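Local coordinates for protein phosphoserine aminotransferase (Bacillus circulans, PDB 2C0R) that catalyses the reversible pyridoxal-phosphate-dependent transamination that makes phosphoserine from 3-phosphohydroxypyruvate, and likewise phosphohydroxythreonine, for serine and pyridoxine biosynthesis, at residues 98-103 against 157-162; 121-126 against 130-135; 135-140 against 161-166; 153-158 against 329-334. The protein carries 1 engineered substitution. All blocks are in the same frame, centred on the assembly; numbering follows the deposited sequence.

Interaction 1: residues 98-103 against 157-162; sequences VMTGSW and AQFKAF. With PLP (pyridoxal-5'-phosphate), chain C.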
loop_
_atom_site.group_PDB
_atom_site.type_symbol
_atom_site.label_atom_id
_atom_site.label_comp_id
_atom_site.label_asym_id
_atom_site.label_seq_id
_atom_site.Cartn_x
_atom_site.Cartn_y
_atom_site.Cartn_z
ATOM N N VAL A 98 12.132 -2.218 -24.049
ATOM C CA VAL A 98 13.201 -3.208 -24.237
ATOM C C VAL A 98 12.739 -4.513 -23.608
ATOM O O VAL A 98 12.457 -4.480 -22.394
ATOM C CB VAL A 98 14.480 -2.697 -23.587
ATOM C CG1 VAL A 98 15.625 -3.732 -23.791
ATOM C CG2 VAL A 98 14.869 -1.310 -24.080
ATOM N N MET A 99 12.624 -5.588 -24.368
ATOM C CA MET A 99 11.953 -6.808 -23.957
ATOM C C MET A 99 12.999 -7.845 -23.536
ATOM O O MET A 99 13.613 -8.513 -24.343
ATOM C CB MET A 99 11.022 -7.379 -25.028
ATOM C CG MET A 99 10.029 -6.356 -25.547
ATOM S SD MET A 99 8.979 -5.649 -24.225
ATOM C CE MET A 99 8.187 -7.166 -23.661
ATOM N N THR A 100 13.180 -7.930 -22.212
ATOM C CA THR A 100 14.270 -8.712 -21.619
ATOM C C THR A 100 13.762 -9.879 -20.814
ATOM O O THR A 100 14.574 -10.565 -20.167
ATOM C CB THR A 100 15.158 -7.808 -20.705
ATOM O OG1 THR A 100 14.263 -6.984 -19.924
ATOM C CG2 THR A 100 16.006 -6.892 -21.568
ATOM N N GLY A 101 12.462 -10.133 -20.794
ATOM C CA GLY A 101 12.040 -11.272 -19.967
ATOM C C GLY A 101 10.691 -10.958 -19.330
ATOM O O GLY A 101 9.853 -10.162 -19.777
ATOM N N SER A 102 10.455 -11.611 -18.215
ATOM C CA SER A 102 9.125 -11.660 -17.627
ATOM C C SER A 102 8.589 -10.332 -17.177
ATOM O O SER A 102 7.387 -10.027 -17.362
ATOM C CB SER A 102 9.186 -12.607 -16.415
ATOM O OG SER A 102 9.373 -13.936 -16.906
ATOM N N TRP A 103 9.451 -9.520 -16.559
ATOM C CA TRP A 103 8.883 -8.253 -16.067
ATOM C C TRP A 103 8.773 -7.201 -17.170
ATOM O O TRP A 103 7.860 -6.384 -17.133
ATOM C CB TRP A 103 9.717 -7.800 -14.875
ATOM C CG TRP A 103 9.382 -8.650 -13.671
ATOM C CD1 TRP A 103 10.198 -9.487 -12.983
ATOM C CD2 TRP A 103 8.096 -8.728 -13.036
ATOM N NE1 TRP A 103 9.507 -10.081 -11.945
ATOM C CE2 TRP A 103 8.218 -9.632 -11.964
ATOM C CE3 TRP A 103 6.855 -8.119 -13.276
ATOM C CZ2 TRP A 103 7.141 -9.939 -11.125
ATOM C CZ3 TRP A 103 5.779 -8.423 -12.442
ATOM C CH2 TRP A 103 5.926 -9.322 -11.384
ATOM N N ALA A 157 18.738 -11.906 -15.188
ATOM C CA ALA A 157 19.557 -11.115 -16.078
ATOM C C ALA A 157 19.536 -9.666 -15.577
ATOM O O ALA A 157 18.549 -9.202 -14.975
ATOM C CB ALA A 157 19.088 -11.155 -17.525
ATOM N N GLN A 158 20.605 -8.930 -15.838
ATOM C CA GLN A 158 20.716 -7.565 -15.346
ATOM C C GLN A 158 21.564 -6.712 -16.287
ATOM O O GLN A 158 22.665 -7.145 -16.704
ATOM C CB GLN A 158 21.388 -7.613 -13.959
ATOM C CG GLN A 158 21.456 -6.204 -13.340
ATOM C CD GLN A 158 22.096 -6.340 -11.956
ATOM O OE1 GLN A 158 22.952 -7.247 -11.732
ATOM N NE2 GLN A 158 21.693 -5.485 -11.015
ATOM N N PHE A 159 21.096 -5.528 -16.617
ATOM C CA PHE A 159 21.930 -4.578 -17.341
ATOM C C PHE A 159 23.010 -3.995 -16.453
ATOM O O PHE A 159 22.752 -3.640 -15.308
ATOM C CB PHE A 159 21.109 -3.378 -17.870
ATOM C CG PHE A 159 20.215 -3.714 -19.037
ATOM C CD1 PHE A 159 18.854 -3.843 -18.918
ATOM C CD2 PHE A 159 20.784 -3.924 -20.316
ATOM C CE1 PHE A 159 18.039 -4.134 -20.002
ATOM C CE2 PHE A 159 19.965 -4.213 -21.409
ATOM C CZ PHE A 159 18.584 -4.337 -21.255
ATOM N N LYS A 160 24.196 -3.896 -17.053
ATOM C CA LYS A 160 25.279 -3.222 -16.330
ATOM C C LYS A 160 25.333 -1.734 -16.642
ATOM O O LYS A 160 26.005 -0.990 -15.957
ATOM C CB LYS A 160 26.649 -3.772 -16.713
ATOM C CG LYS A 160 26.727 -5.292 -16.486
ATOM C CD LYS A 160 28.165 -5.695 -16.879
ATOM C CE LYS A 160 28.190 -7.144 -17.354
ATOM N NZ LYS A 160 27.841 -8.028 -16.235
ATOM N N ALA A 161 24.671 -1.315 -17.703
ATOM C CA ALA A 161 24.715 0.065 -18.149
ATOM C C ALA A 161 23.444 0.331 -18.950
ATOM O O ALA A 161 22.819 -0.603 -19.452
ATOM C CB ALA A 161 25.923 0.340 -19.039
ATOM N N PHE A 162 23.097 1.591 -19.054
ATOM C CA PHE A 162 21.852 2.062 -19.645
ATOM C C PHE A 162 22.158 2.966 -20.842
ATOM O O PHE A 162 23.191 3.642 -20.898
ATOM C CB PHE A 162 21.059 2.828 -18.593
ATOM C CG PHE A 162 20.869 1.978 -17.335
ATOM C CD1 PHE A 162 21.496 2.352 -16.159
ATOM C CD2 PHE A 162 20.065 0.854 -17.380
ATOM C CE1 PHE A 162 21.317 1.612 -15.001
ATOM C CE2 PHE A 162 19.942 0.102 -16.211
ATOM C CZ PHE A 162 20.577 0.446 -15.024
HETATM N N1 PLP C . 9.080 -5.502 -11.728
HETATM C C2 PLP C . 10.085 -6.281 -11.240
HETATM C C2A PLP C . 11.442 -6.171 -11.931
HETATM C C3 PLP C . 9.874 -7.101 -10.171
HETATM O O3 PLP C . 10.884 -7.838 -9.635
HETATM C C4 PLP C . 8.637 -7.071 -9.548
HETATM C C4A PLP C . 8.394 -7.985 -8.345
HETATM C C5 PLP C . 7.614 -6.337 -10.109
HETATM C C6 PLP C . 7.842 -5.484 -11.141
HETATM C C5A PLP C . 6.192 -6.422 -9.535
HETATM O O4P PLP C . 6.122 -5.716 -8.301
HETATM P P PLP C . 4.771 -5.615 -7.462
HETATM O O1P PLP C . 5.073 -4.651 -6.349
HETATM O O2P PLP C . 4.526 -7.028 -6.974
HETATM O O3P PLP C . 3.721 -5.146 -8.405
#
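Behind the pyridoxal-5'-phosphate pocket of this class-V aminotransferase, the ring of Phe159 packs against Val98 and Thr100, at the point where strand 94-99 runs out and the chain turns toward Trp103 on the cofactor. The far end of the ring does the touching: Phe159 CZ is 3.9 Å from Val98 CG1 and 3.6 Å from Thr100 CG2. Val98 CG1 lies at the ring edge, near its plane, whereas the threonine methyl arrives obliquely. Thr100 and Phe159 reach out from opposite directions. With OG1 of Thr100 set between the backbone N and the carbonyl carbon (chi1 44°), CG2 is left to face the phenyl ring while the hydroxyl is hydrogen-bonded to Glu152. The contact is buried and apolar, and no hydrogen bond crosses it.

Beyond Thr100, Gly101 takes the N-cap position with backbone angles at which a side chain would run into the preceding carbonyl oxygen. Trp103 follows in the first turn of the helix and spreads one indole face over the pyridine ring of the cofactor, with CG 3.5 Å from PLP C2 and CH2 3.4 Å from PLP C5A. Its backbone N is bonded to Glu152, so this one carboxylate holds both Thr100 and Trp103.

In the seven-stranded sheet, strand 94-99 lies between strands 143-149 and 117-122. Val98 also touches Leu146 and Thr100 touches Thr149, both on strand 143-149, and Pro132 from the loop after strand 117-122 rests on Thr100 as well.

Interaction 2: residues 121-126 against 130-135; sequences ASSEAS and TLPKLQ
Ser126 points its hydroxyl across the turn at the backbone of Thr130, whose N donates to Ser126 OG over 3.0 Å at an N-H...O angle of 157°. The same hydroxyl donates to Ser123 O, 2.7 Å from Ser126 OG, in the carbonyl plane and on a lone pair. Its position between the backbone N and the carbonyl carbon (chi1 70°) lets OG serve both partners. Ser123 O is gripped twice, since Ser126 N also bonds to it.

Ser123 faces the other segment with CB, which comes within 3.0 Å of Thr130 O, a close approach, and lies 3.8 Å from Pro132 CD. Another corner of the proline ring, Pro132 CB, meets Ala121 CB at 4.0 Å. Thr130 holds its CB beside the Ser126 hydroxyl, while its own OG1 is bonded to Asp291. Replacing Ser126 by an alanine would probably leave Thr130 N without its acceptor and Ser123 O with one grip fewer, freeing the turn to shift.

Just before this, Ser122 OG accepts from Glu124 N in an ST turn. The chain leaving edge strand 117-122 is thus folded back by serine hydroxyls bonded to main-chain atoms, with Pro132 adding an apolar contact to Ala121 at the end of the strand.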
loop_
_atom_site.group_PDB
_atom_site.type_symbol
_atom_site.label_atom_id
_atom_site.label_comp_id
_atom_site.label_asym_id
_atom_site.label_seq_id
_atom_site.Cartn_x
_atom_site.Cartn_y
_atom_site.Cartn_z
ATOM N N ALA A 121 13.988 -3.343 -28.635
ATOM C CA ALA A 121 14.999 -4.397 -28.648
ATOM C C ALA A 121 14.411 -5.562 -27.844
ATOM O O ALA A 121 13.539 -5.339 -27.021
ATOM C CB ALA A 121 16.331 -3.975 -28.068
ATOM N N SER A 122 14.924 -6.757 -28.128
ATOM C CA SER A 122 14.376 -7.944 -27.500
ATOM C C SER A 122 15.397 -9.050 -27.392
ATOM O O SER A 122 16.145 -9.241 -28.338
ATOM C CB SER A 122 13.164 -8.483 -28.296
ATOM O OG SER A 122 12.657 -9.686 -27.696
ATOM N N SER A 123 15.411 -9.750 -26.302
ATOM C CA SER A 123 16.246 -10.944 -26.152
ATOM C C SER A 123 15.401 -12.209 -26.175
ATOM O O SER A 123 15.894 -13.282 -25.815
ATOM C CB SER A 123 17.061 -10.842 -24.874
ATOM O OG SER A 123 16.147 -10.605 -23.785
ATOM N N GLU A 124 14.172 -12.116 -26.671
ATOM C CA GLU A 124 13.309 -13.279 -26.771
ATOM C C GLU A 124 13.905 -14.434 -27.560
ATOM O O GLU A 124 13.754 -15.614 -27.204
ATOM C CB GLU A 124 11.996 -12.828 -27.438
ATOM C CG GLU A 124 10.862 -13.796 -27.120
ATOM C CD GLU A 124 9.622 -13.503 -27.938
ATOM O OE1 GLU A 124 9.538 -12.417 -28.560
ATOM O OE2 GLU A 124 8.707 -14.366 -27.965
ATOM N N ALA A 125 14.573 -14.078 -28.673
ATOM C CA ALA A 125 15.123 -15.122 -29.537
ATOM C C ALA A 125 16.149 -15.968 -28.785
ATOM O O ALA A 125 16.388 -17.144 -29.117
ATOM C CB ALA A 125 15.718 -14.494 -30.781
ATOM N N SER A 126 16.742 -15.375 -27.741
ATOM C CA SER A 126 17.700 -16.135 -26.942
ATOM C C SER A 126 17.028 -16.747 -25.714
ATOM O O SER A 126 17.770 -17.096 -24.781
ATOM C CB SER A 126 18.847 -15.248 -26.488
ATOM O OG SER A 126 18.417 -14.299 -25.506
ATOM N N THR A 130 20.356 -13.767 -23.310
ATOM C CA THR A 130 21.384 -12.839 -23.731
ATOM C C THR A 130 20.784 -11.436 -23.788
ATOM O O THR A 130 19.986 -11.187 -24.692
ATOM C CB THR A 130 21.910 -13.204 -25.137
ATOM O OG1 THR A 130 22.364 -14.558 -25.073
ATOM C CG2 THR A 130 23.073 -12.309 -25.558
ATOM N N LEU A 131 21.157 -10.562 -22.865
ATOM C CA LEU A 131 20.532 -9.240 -22.930
ATOM C C LEU A 131 20.868 -8.560 -24.248
ATOM O O LEU A 131 21.930 -8.776 -24.830
ATOM C CB LEU A 131 21.059 -8.369 -21.800
ATOM C CG LEU A 131 20.513 -8.745 -20.428
ATOM C CD1 LEU A 131 21.396 -8.180 -19.325
ATOM C CD2 LEU A 131 19.070 -8.283 -20.358
ATOM N N PRO A 132 19.989 -7.718 -24.717
ATOM C CA PRO A 132 20.303 -6.912 -25.891
ATOM C C PRO A 132 21.463 -6.003 -25.531
ATOM O O PRO A 132 21.535 -5.408 -24.467
ATOM C CB PRO A 132 19.072 -6.079 -26.144
ATOM C CG PRO A 132 18.120 -6.372 -25.048
ATOM C CD PRO A 132 18.652 -7.446 -24.148
ATOM N N LYS A 133 22.396 -5.903 -26.469
ATOM C CA LYS A 133 23.399 -4.854 -26.345
ATOM C C LYS A 133 22.750 -3.478 -26.494
ATOM O O LYS A 133 21.714 -3.325 -27.180
ATOM C CB LYS A 133 24.451 -5.021 -27.440
ATOM C CG LYS A 133 25.192 -6.340 -27.382
ATOM C CD LYS A 133 26.158 -6.502 -28.568
ATOM C CE LYS A 133 27.033 -7.743 -28.458
ATOM N NZ LYS A 133 28.275 -7.708 -29.285
ATOM N N LEU A 134 23.377 -2.461 -25.906
ATOM C CA LEU A 134 22.746 -1.128 -25.963
ATOM C C LEU A 134 22.580 -0.647 -27.397
ATOM O O LEU A 134 21.610 0.074 -27.714
ATOM C CB LEU A 134 23.544 -0.159 -25.084
ATOM C CG LEU A 134 23.493 -0.390 -23.575
ATOM C CD1 LEU A 134 23.984 0.833 -22.813
ATOM C CD2 LEU A 134 22.091 -0.759 -23.090
ATOM N N GLN A 135 23.478 -1.061 -28.291
ATOM C CA GLN A 135 23.521 -0.702 -29.714
ATOM C C GLN A 135 22.304 -1.227 -30.463
ATOM O O GLN A 135 21.915 -0.713 -31.509
ATOM C CB GLN A 135 24.788 -1.258 -30.349
#

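Interaction 3: residues 135-140 against 161-166; sequences QEIQLQ and AFPDTG
Ile137 and Pro163 make the apolar part of this contact, their side chains crossing at about a right angle. The tip of the isoleucine does the touching: Ile137 CD1 is 4.1 Å from Pro163 CG and equally far from Pro163 CB, so the methyl straddles one bond of the pyrrolidine ring. Extension of the CG1 branch (chi2 172°) carries CD1 out to it. Two residues further along each segment a looser contact follows, Leu139 CD1 lying 4.3 Å from Thr165 CB, the branch point of the threonine.

Both segments are connections of the seven-stranded sheet of the cofactor-binding domain, the large domain of the fold type I aminotransferases. Residues 135-140 lead into strand 143-149, and residues 161-166 lead toward strand 170-173. Their side chains meet over strand 143-149, where Leu146 is touched by Ile137, Leu139 and Thr165, and Leu148 by Pro163, while Ile137 also reaches Val98 on the neighbouring strand 94-99.

Polar interactions do not cross between the segments but tie each one to its own surroundings. The hydroxyl of Thr165 stays within its own loop, where OG1 is hydrogen-bonded to Val168 O. On the other segment, the backbone between Ile137 and Leu139 is held at Gln138 by a hydrogen bond with Ala120 of edge strand 117-122.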
loop_
_atom_site.group_PDB
_atom_site.type_symbol
_atom_site.label_atom_id
_atom_site.label_comp_id
_atom_site.label_asym_id
_atom_site.label_seq_id
_atom_site.Cartn_x
_atom_site.Cartn_y
_atom_site.Cartn_z
ATOM N N GLN A 135 23.478 -1.061 -28.291
ATOM C CA GLN A 135 23.521 -0.702 -29.714
ATOM C C GLN A 135 22.304 -1.227 -30.463
ATOM O O GLN A 135 21.915 -0.713 -31.509
ATOM C CB GLN A 135 24.788 -1.258 -30.349
ATOM N N GLU A 136 21.705 -2.286 -29.892
ATOM C CA GLU A 136 20.548 -2.882 -30.539
ATOM C C GLU A 136 19.269 -2.130 -30.169
ATOM O O GLU A 136 18.260 -2.447 -30.812
ATOM C CB GLU A 136 20.307 -4.347 -30.182
ATOM C CG GLU A 136 21.454 -5.311 -30.326
ATOM C CD GLU A 136 21.156 -6.586 -29.572
ATOM O OE1 GLU A 136 19.993 -7.037 -29.549
ATOM O OE2 GLU A 136 22.098 -7.119 -28.976
ATOM N N ILE A 137 19.275 -1.227 -29.201
ATOM C CA ILE A 137 18.030 -0.514 -28.858
ATOM C C ILE A 137 17.704 0.580 -29.854
ATOM O O ILE A 137 18.454 1.508 -30.071
ATOM C CB ILE A 137 18.105 0.100 -27.452
ATOM C CG1 ILE A 137 18.403 -0.970 -26.432
ATOM C CG2 ILE A 137 16.819 0.879 -27.189
ATOM C CD1 ILE A 137 18.691 -0.539 -25.017
ATOM N N GLN A 138 16.562 0.444 -30.520
ATOM C CA GLN A 138 16.270 1.468 -31.547
ATOM C C GLN A 138 14.860 1.977 -31.343
ATOM O O GLN A 138 13.949 1.165 -31.416
ATOM C CB GLN A 138 16.469 0.862 -32.930
ATOM N N LEU A 139 14.662 3.267 -31.127
ATOM C CA LEU A 139 13.380 3.863 -30.822
ATOM C C LEU A 139 12.579 4.179 -32.053
ATOM O O LEU A 139 13.037 4.674 -33.072
ATOM C CB LEU A 139 13.685 5.122 -29.987
ATOM C CG LEU A 139 14.313 4.803 -28.621
ATOM C CD1 LEU A 139 14.576 6.067 -27.824
ATOM C CD2 LEU A 139 13.366 3.865 -27.889
ATOM N N GLN A 140 11.250 3.937 -31.977
ATOM C CA GLN A 140 10.479 4.496 -33.099
ATOM C C GLN A 140 10.463 6.003 -33.021
ATOM O O GLN A 140 10.530 6.568 -31.915
ATOM C CB GLN A 140 9.054 3.942 -32.984
ATOM C CG GLN A 140 8.187 4.610 -34.052
ATOM C CD GLN A 140 7.350 3.541 -34.749
ATOM O OE1 GLN A 140 7.939 2.811 -35.552
ATOM N NE2 GLN A 140 6.062 3.495 -34.431
ATOM N N ALA A 161 24.671 -1.315 -17.703
ATOM C CA ALA A 161 24.715 0.065 -18.149
ATOM C C ALA A 161 23.444 0.331 -18.950
ATOM O O ALA A 161 22.819 -0.603 -19.452
ATOM C CB ALA A 161 25.923 0.340 -19.039
ATOM N N PHE A 162 23.097 1.591 -19.054
ATOM C CA PHE A 162 21.852 2.062 -19.645
ATOM C C PHE A 162 22.158 2.966 -20.842
ATOM O O PHE A 162 23.191 3.642 -20.898
ATOM C CB PHE A 162 21.059 2.828 -18.593
ATOM C CG PHE A 162 20.869 1.978 -17.335
ATOM C CD1 PHE A 162 21.496 2.352 -16.159
ATOM C CD2 PHE A 162 20.065 0.854 -17.380
ATOM C CE1 PHE A 162 21.317 1.612 -15.001
ATOM C CE2 PHE A 162 19.942 0.102 -16.211
ATOM C CZ PHE A 162 20.577 0.446 -15.024
ATOM N N PRO A 163 21.215 2.941 -21.772
ATOM C CA PRO A 163 21.400 3.669 -23.037
ATOM C C PRO A 163 21.139 5.152 -22.834
ATOM O O PRO A 163 20.447 5.592 -21.912
ATOM C CB PRO A 163 20.295 3.087 -23.913
ATOM C CG PRO A 163 19.190 2.882 -22.905
ATOM C CD PRO A 163 19.900 2.255 -21.703
ATOM N N ASP A 164 21.705 5.932 -23.739
ATOM C CA ASP A 164 21.435 7.368 -23.743
ATOM C C ASP A 164 20.348 7.591 -24.787
ATOM O O ASP A 164 20.559 7.262 -25.951
ATOM C CB ASP A 164 22.699 8.168 -24.004
ATOM C CG ASP A 164 23.775 8.082 -22.940
ATOM O OD1 ASP A 164 23.471 8.141 -21.713
ATOM O OD2 ASP A 164 24.982 7.969 -23.297
ATOM N N THR A 165 19.217 8.105 -24.379
ATOM C CA THR A 165 18.056 8.161 -25.275
ATOM C C THR A 165 17.795 9.562 -25.766
ATOM O O THR A 165 16.759 9.794 -26.380
ATOM C CB THR A 165 16.833 7.586 -24.533
ATOM O OG1 THR A 165 16.640 8.278 -23.295
ATOM C CG2 THR A 165 17.124 6.123 -24.166
ATOM N N GLY A 166 18.713 10.469 -25.503
ATOM C CA GLY A 166 18.563 11.851 -26.001
ATOM C C GLY A 166 17.306 12.478 -25.418
ATOM O O GLY A 166 17.058 12.420 -24.212
#

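Interaction 4: residues 153-158 against 329-334; sequences TIEGAQ and RSVGGL. With PLP (pyridoxal-5'-phosphate), chain C.
Ile154 sets its CG2 methyl against both branches of Val331, 3.6 Å from Val331 CG1 and 3.7 Å from Val331 CG2. With CG1 of the isoleucine beside the backbone N (chi1 -75°), CG2 stands anti to that nitrogen and faces Val331, and the CG1 branch is left to pack against the indole of Trp103. Ser330 OG, bonded to His328, comes more loosely to the same CG2 methyl. Glu155 starts out pointing away from 329-334, but a bend at chi2 (80°) brings OE2 back to 3.8 Å from Val331 CG1. Its stronger partner is the Ser102 hydroxyl, to which OE2 is hydrogen-bonded. Cutting Val331 back to an alanine would probably open a gap beside Ile154 CG2, leaving that methyl less firmly held.

Just before Ile154, Thr153 OG1 is hydrogen-bonded to PLP O3 at 2.5 Å and also to Ser176 OG. The residue that carries the cofactor contact is therefore followed directly by the one packed on Val331. A G1 beta bulge, with Gly156 and Ala157 paired opposite the single residue Glu152, shapes the small antiparallel pair of strands 151-152 and 157-158 next to the cofactor site.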
loop_
_atom_site.group_PDB
_atom_site.type_symbol
_atom_site.label_atom_id
_atom_site.label_comp_id
_atom_site.label_asym_id
_atom_site.label_seq_id
_atom_site.Cartn_x
_atom_site.Cartn_y
_atom_site.Cartn_z
ATOM N N THR A 153 14.147 -10.049 -12.623
ATOM C CA THR A 153 14.128 -10.817 -11.383
ATOM C C THR A 153 13.865 -12.299 -11.578
ATOM O O THR A 153 14.383 -13.091 -10.779
ATOM C CB THR A 153 12.950 -10.270 -10.517
ATOM O OG1 THR A 153 12.918 -8.850 -10.755
ATOM C CG2 THR A 153 13.228 -10.586 -9.065
ATOM N N ILE A 154 13.048 -12.650 -12.584
ATOM C CA ILE A 154 12.688 -14.069 -12.758
ATOM C C ILE A 154 13.729 -14.811 -13.578
ATOM O O ILE A 154 14.038 -15.975 -13.296
ATOM C CB ILE A 154 11.275 -14.168 -13.384
ATOM C CG1 ILE A 154 10.231 -13.838 -12.319
ATOM C CG2 ILE A 154 11.052 -15.520 -14.043
ATOM C CD1 ILE A 154 8.826 -13.599 -12.823
ATOM N N GLU A 155 14.243 -14.148 -14.614
ATOM C CA GLU A 155 15.232 -14.792 -15.471
ATOM C C GLU A 155 16.646 -14.729 -14.899
ATOM O O GLU A 155 17.475 -15.595 -15.217
ATOM C CB GLU A 155 15.184 -14.153 -16.861
ATOM C CG GLU A 155 14.075 -14.749 -17.744
ATOM C CD GLU A 155 12.690 -14.220 -17.472
ATOM O OE1 GLU A 155 12.627 -13.020 -17.161
ATOM O OE2 GLU A 155 11.613 -14.859 -17.510
ATOM N N GLY A 156 16.940 -13.740 -14.055
ATOM C CA GLY A 156 18.267 -13.625 -13.479
ATOM C C GLY A 156 19.233 -12.839 -14.372
ATOM O O GLY A 156 20.441 -13.044 -14.286
ATOM N N ALA A 157 18.738 -11.906 -15.188
ATOM C CA ALA A 157 19.557 -11.115 -16.078
ATOM C C ALA A 157 19.536 -9.666 -15.577
ATOM O O ALA A 157 18.549 -9.202 -14.975
ATOM C CB ALA A 157 19.088 -11.155 -17.525
ATOM N N GLN A 158 20.605 -8.930 -15.838
ATOM C CA GLN A 158 20.716 -7.565 -15.346
ATOM C C GLN A 158 21.564 -6.712 -16.287
ATOM O O GLN A 158 22.665 -7.145 -16.704
ATOM C CB GLN A 158 21.388 -7.613 -13.959
ATOM C CG GLN A 158 21.456 -6.204 -13.340
ATOM C CD GLN A 158 22.096 -6.340 -11.956
ATOM O OE1 GLN A 158 22.952 -7.247 -11.732
ATOM N NE2 GLN A 158 21.693 -5.485 -11.015
ATOM N N ARG A 329 7.566 -20.161 -10.794
ATOM C CA ARG A 329 7.013 -21.325 -11.493
ATOM C C ARG A 329 7.000 -21.231 -13.010
ATOM O O ARG A 329 6.960 -22.277 -13.663
ATOM C CB ARG A 329 5.580 -21.580 -11.000
ATOM C CG ARG A 329 4.811 -20.302 -10.709
ATOM C CD ARG A 329 4.538 -20.109 -9.229
ATOM N NE ARG A 329 3.135 -19.752 -8.947
ATOM C CZ ARG A 329 2.646 -19.794 -7.711
ATOM N NH1 ARG A 329 1.396 -19.479 -7.428
ATOM N NH2 ARG A 329 3.441 -20.166 -6.708
ATOM N N SER A 330 7.028 -20.054 -13.622
ATOM C CA SER A 330 7.007 -19.987 -15.072
ATOM C C SER A 330 8.318 -20.405 -15.712
ATOM O O SER A 330 8.346 -20.559 -16.936
ATOM C CB SER A 330 6.733 -18.553 -15.565
ATOM O OG SER A 330 7.522 -17.633 -14.836
ATOM N N VAL A 331 9.365 -20.529 -14.892
ATOM C CA VAL A 331 10.659 -20.778 -15.517
ATOM C C VAL A 331 11.366 -21.988 -14.940
ATOM O O VAL A 331 12.276 -22.500 -15.596
ATOM C CB VAL A 331 11.574 -19.542 -15.398
ATOM C CG1 VAL A 331 10.946 -18.414 -16.204
ATOM C CG2 VAL A 331 11.761 -19.153 -13.957
ATOM N N GLY A 332 10.946 -22.416 -13.766
ATOM C CA GLY A 332 11.566 -23.538 -13.073
ATOM C C GLY A 332 12.977 -23.230 -12.618
ATOM O O GLY A 332 13.343 -22.073 -12.442
ATOM N N GLY A 333 13.784 -24.269 -12.428
ATOM C CA GLY A 333 15.124 -24.061 -11.928
ATOM C C GLY A 333 15.057 -23.577 -10.483
ATOM O O GLY A 333 14.073 -23.748 -9.756
ATOM N N LEU A 334 16.165 -22.966 -10.094
ATOM C CA LEU A 334 16.439 -22.397 -8.804
ATOM C C LEU A 334 16.807 -20.931 -8.993
ATOM O O LEU A 334 17.237 -20.493 -10.072
ATOM C CB LEU A 334 17.622 -23.075 -8.099
ATOM C CG LEU A 334 17.482 -24.554 -7.744
ATOM C CD1 LEU A 334 16.240 -24.889 -6.910
ATOM C CD2 LEU A 334 17.471 -25.428 -8.991
HETATM N N1 PLP C . 9.080 -5.502 -11.728
HETATM C C2 PLP C . 10.085 -6.281 -11.240
HETATM C C2A PLP C . 11.442 -6.171 -11.931
HETATM C C3 PLP C . 9.874 -7.101 -10.171
HETATM O O3 PLP C . 10.884 -7.838 -9.635
HETATM C C4 PLP C . 8.637 -7.071 -9.548
HETATM C C4A PLP C . 8.394 -7.985 -8.345
HETATM C C5 PLP C . 7.614 -6.337 -10.109
HETATM C C6 PLP C . 7.842 -5.484 -11.141
HETATM C C5A PLP C . 6.192 -6.422 -9.535
HETATM O O4P PLP C . 6.122 -5.716 -8.301
HETATM P P PLP C . 4.771 -5.615 -7.462
HETATM O O1P PLP C . 5.073 -4.651 -6.349
HETATM O O2P PLP C . 4.526 -7.028 -6.974
HETATM O O3P PLP C . 3.721 -5.146 -8.405
#

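Interactions 1 and 4 share Ala157 and Gln158 and both reach the cofactor, through Trp103 and Thr153. Their centres are 12 Å apart, and Ser102 OG joins Glu155 OE2 at 2.5 Å between them. Interaction 2 lies 8 Å from interaction 1 between centres and 16 Å from interaction 4; neighbouring strands couple it to interaction 1 by the backbone hydrogen bond between Met99 N and Ala121 O (2.8 Å). Interaction 3 follows interaction 2 along the chain, sharing Gln135, and meets interaction 1 where Val98 CG2 is 4.0 Å from Ile137 CD1. Interactions 3 and 4 are about 25 Å apart between centres, so the series runs from the cofactor pocket to a region remote from the annotated sites.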